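Local coordinates for protein inorganic pyrophosphatase (Anaplasma phagocytophilum, PDB 3LD3) that probably hydrolyses inorganic pyrophosphate to two phosphate ions with the help of magnesium, working as a homohexamer, at residues Y77-N82 / G88-V93. Numbering follows the deposited sequence.
Sequences YGFIPN and GDPVDV
Y77 carries its ring trans to the backbone N (chi1 -177°), and D92 turns its carboxylate to the side of its own N (chi1 -65°). These two torsions bring the phenol and the acid together. Y77 OH lies 3.2 Å from D92 CG, with ring and carboxylate planes 39° apart. K126 links the pair: its NZ hydrogen-bonds to Y77 OH and forms a salt bridge with D92 OD2.

The backbones pair as antiparallel strands. G78 and V93 make a hydrogen-bonded pair, with V93 N to G78 O at 2.8 Å and G78 N to V93 O at 3.0 Å. F79 and D92 follow as a non-hydrogen-bonded pair. I80 N then hydrogen-bonds to V91 O at 3.0 Å, nearly in line with the carbonyl.

On the V93 face, I80 CG1 packs on V93 CG2 at 3.6 Å, and I80 CD1 meets V91 CG1 at 3.9 Å. Helix 180-195 covers I80 and V91. On the F79–D92 face, F79 CD1 touches P90 CB at 3.8 Å, side by side.

Y77 is predicted to bind the substrate, and D92 two magnesium ions. A bound phosphate, probably from the crystallisation liquor, lies near Y77. D124, another predicted magnesium ligand, sits close to D92. The lysine probably offsets part of this negative charge, and the strand pairing is consistent with keeping Y77 and D92 close.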
loop_
_atom_site.group_PDB
_atom_site.type_symbol
_atom_site.label_atom_id
_atom_site.label_comp_id
_atom_site.label_asym_id
_atom_site.label_seq_id
_atom_site.Cartn_x
_atom_site.Cartn_y
_atom_site.Cartn_z
ATOM N N TYR A 77 9.799 -6.834 13.604
ATOM C CA TYR A 77 10.506 -7.958 14.188
ATOM C C TYR A 77 11.912 -8.110 13.641
ATOM O O TYR A 77 12.140 -8.106 12.438
ATOM C CB TYR A 77 9.705 -9.222 13.936
ATOM C CG TYR A 77 10.248 -10.486 14.534
ATOM C CD1 TYR A 77 10.067 -10.755 15.881
ATOM C CD2 TYR A 77 10.896 -11.430 13.750
ATOM C CE1 TYR A 77 10.522 -11.942 16.432
ATOM C CE2 TYR A 77 11.378 -12.611 14.296
ATOM C CZ TYR A 77 11.168 -12.862 15.643
ATOM O OH TYR A 77 11.643 -14.030 16.203
ATOM N N GLY A 78 12.869 -8.272 14.539
ATOM C CA GLY A 78 14.223 -8.516 14.129
ATOM C C GLY A 78 15.076 -9.000 15.264
ATOM O O GLY A 78 14.564 -9.622 16.212
ATOM N N PHE A 79 16.365 -8.759 15.146
ATOM C CA PHE A 79 17.346 -9.282 16.101
ATOM C C PHE A 79 18.433 -8.293 16.519
ATOM O O PHE A 79 18.757 -7.340 15.800
ATOM C CB PHE A 79 18.001 -10.556 15.540
ATOM C CG PHE A 79 18.959 -10.287 14.414
ATOM C CD1 PHE A 79 20.316 -10.157 14.639
ATOM C CD2 PHE A 79 18.485 -10.133 13.109
ATOM C CE1 PHE A 79 21.194 -9.893 13.601
ATOM C CE2 PHE A 79 19.369 -9.846 12.065
ATOM C CZ PHE A 79 20.713 -9.731 12.299
ATOM N N ILE A 80 18.990 -8.520 17.705
ATOM C CA ILE A 80 20.118 -7.727 18.187
ATOM C C ILE A 80 21.414 -8.345 17.679
ATOM O O ILE A 80 21.744 -9.506 18.009
ATOM C CB ILE A 80 20.166 -7.647 19.745
ATOM C CG1 ILE A 80 18.826 -7.202 20.338
ATOM C CG2 ILE A 80 21.280 -6.710 20.157
ATOM C CD1 ILE A 80 18.769 -7.278 21.881
ATOM N N PRO A 81 22.164 -7.609 16.853
ATOM C CA PRO A 81 23.458 -8.141 16.416
ATOM C C PRO A 81 24.423 -8.446 17.559
ATOM O O PRO A 81 24.403 -7.768 18.585
ATOM C CB PRO A 81 24.034 -7.001 15.551
ATOM C CG PRO A 81 22.877 -6.228 15.102
ATOM C CD PRO A 81 21.896 -6.276 16.266
ATOM N N ASN A 82 25.255 -9.466 17.373
ATOM C CA ASN A 82 26.314 -9.761 18.321
ATOM C C ASN A 82 25.780 -10.203 19.675
ATOM O O ASN A 82 26.310 -9.787 20.721
ATOM C CB ASN A 82 27.197 -8.540 18.540
ATOM C CG ASN A 82 28.409 -8.592 17.769
ATOM O OD1 ASN A 82 28.367 -8.776 16.548
ATOM N ND2 ASN A 82 29.546 -8.441 18.452
ATOM N N GLY A 88 20.925 -20.309 21.165
ATOM C CA GLY A 88 22.090 -20.228 20.254
ATOM C C GLY A 88 22.010 -19.148 19.180
ATOM O O GLY A 88 22.999 -18.822 18.525
ATOM N N ASP A 89 20.818 -18.606 18.992
ATOM C CA ASP A 89 20.586 -17.550 18.019
ATOM C C ASP A 89 20.667 -16.171 18.681
ATOM O O ASP A 89 20.591 -16.058 19.879
ATOM C CB ASP A 89 19.210 -17.733 17.422
ATOM C CG ASP A 89 19.123 -18.959 16.515
ATOM O OD1 ASP A 89 20.183 -19.427 16.011
ATOM O OD2 ASP A 89 17.987 -19.431 16.300
ATOM N N PRO A 90 20.786 -15.113 17.884
ATOM C CA PRO A 90 20.689 -13.788 18.475
ATOM C C PRO A 90 19.320 -13.522 19.121
ATOM O O PRO A 90 18.339 -14.196 18.820
ATOM C CB PRO A 90 20.949 -12.845 17.281
ATOM C CG PRO A 90 21.488 -13.719 16.205
ATOM C CD PRO A 90 20.917 -15.052 16.417
ATOM N N VAL A 91 19.277 -12.569 20.046
ATOM C CA VAL A 91 18.052 -12.212 20.732
ATOM C C VAL A 91 17.061 -11.599 19.746
ATOM O O VAL A 91 17.427 -10.715 18.967
ATOM C CB VAL A 91 18.326 -11.151 21.817
ATOM C CG1 VAL A 91 17.010 -10.678 22.479
ATOM C CG2 VAL A 91 19.333 -11.691 22.886
ATOM N N ASP A 92 15.836 -12.121 19.755
ATOM C CA ASP A 92 14.759 -11.629 18.911
ATOM C C ASP A 92 14.014 -10.518 19.630
ATOM O O ASP A 92 13.741 -10.608 20.839
ATOM C CB ASP A 92 13.798 -12.759 18.593
ATOM C CG ASP A 92 14.451 -13.850 17.759
ATOM O OD1 ASP A 92 15.257 -13.512 16.860
ATOM O OD2 ASP A 92 14.161 -15.037 18.034
ATOM N N VAL A 93 13.675 -9.469 18.881
ATOM C CA VAL A 93 12.989 -8.315 19.409
ATOM C C VAL A 93 11.794 -7.925 18.539
ATOM O O VAL A 93 11.919 -7.780 17.304
ATOM C CB VAL A 93 13.948 -7.096 19.521
ATOM C CG1 VAL A 93 13.273 -5.908 20.272
ATOM C CG2 VAL A 93 15.253 -7.499 20.228
#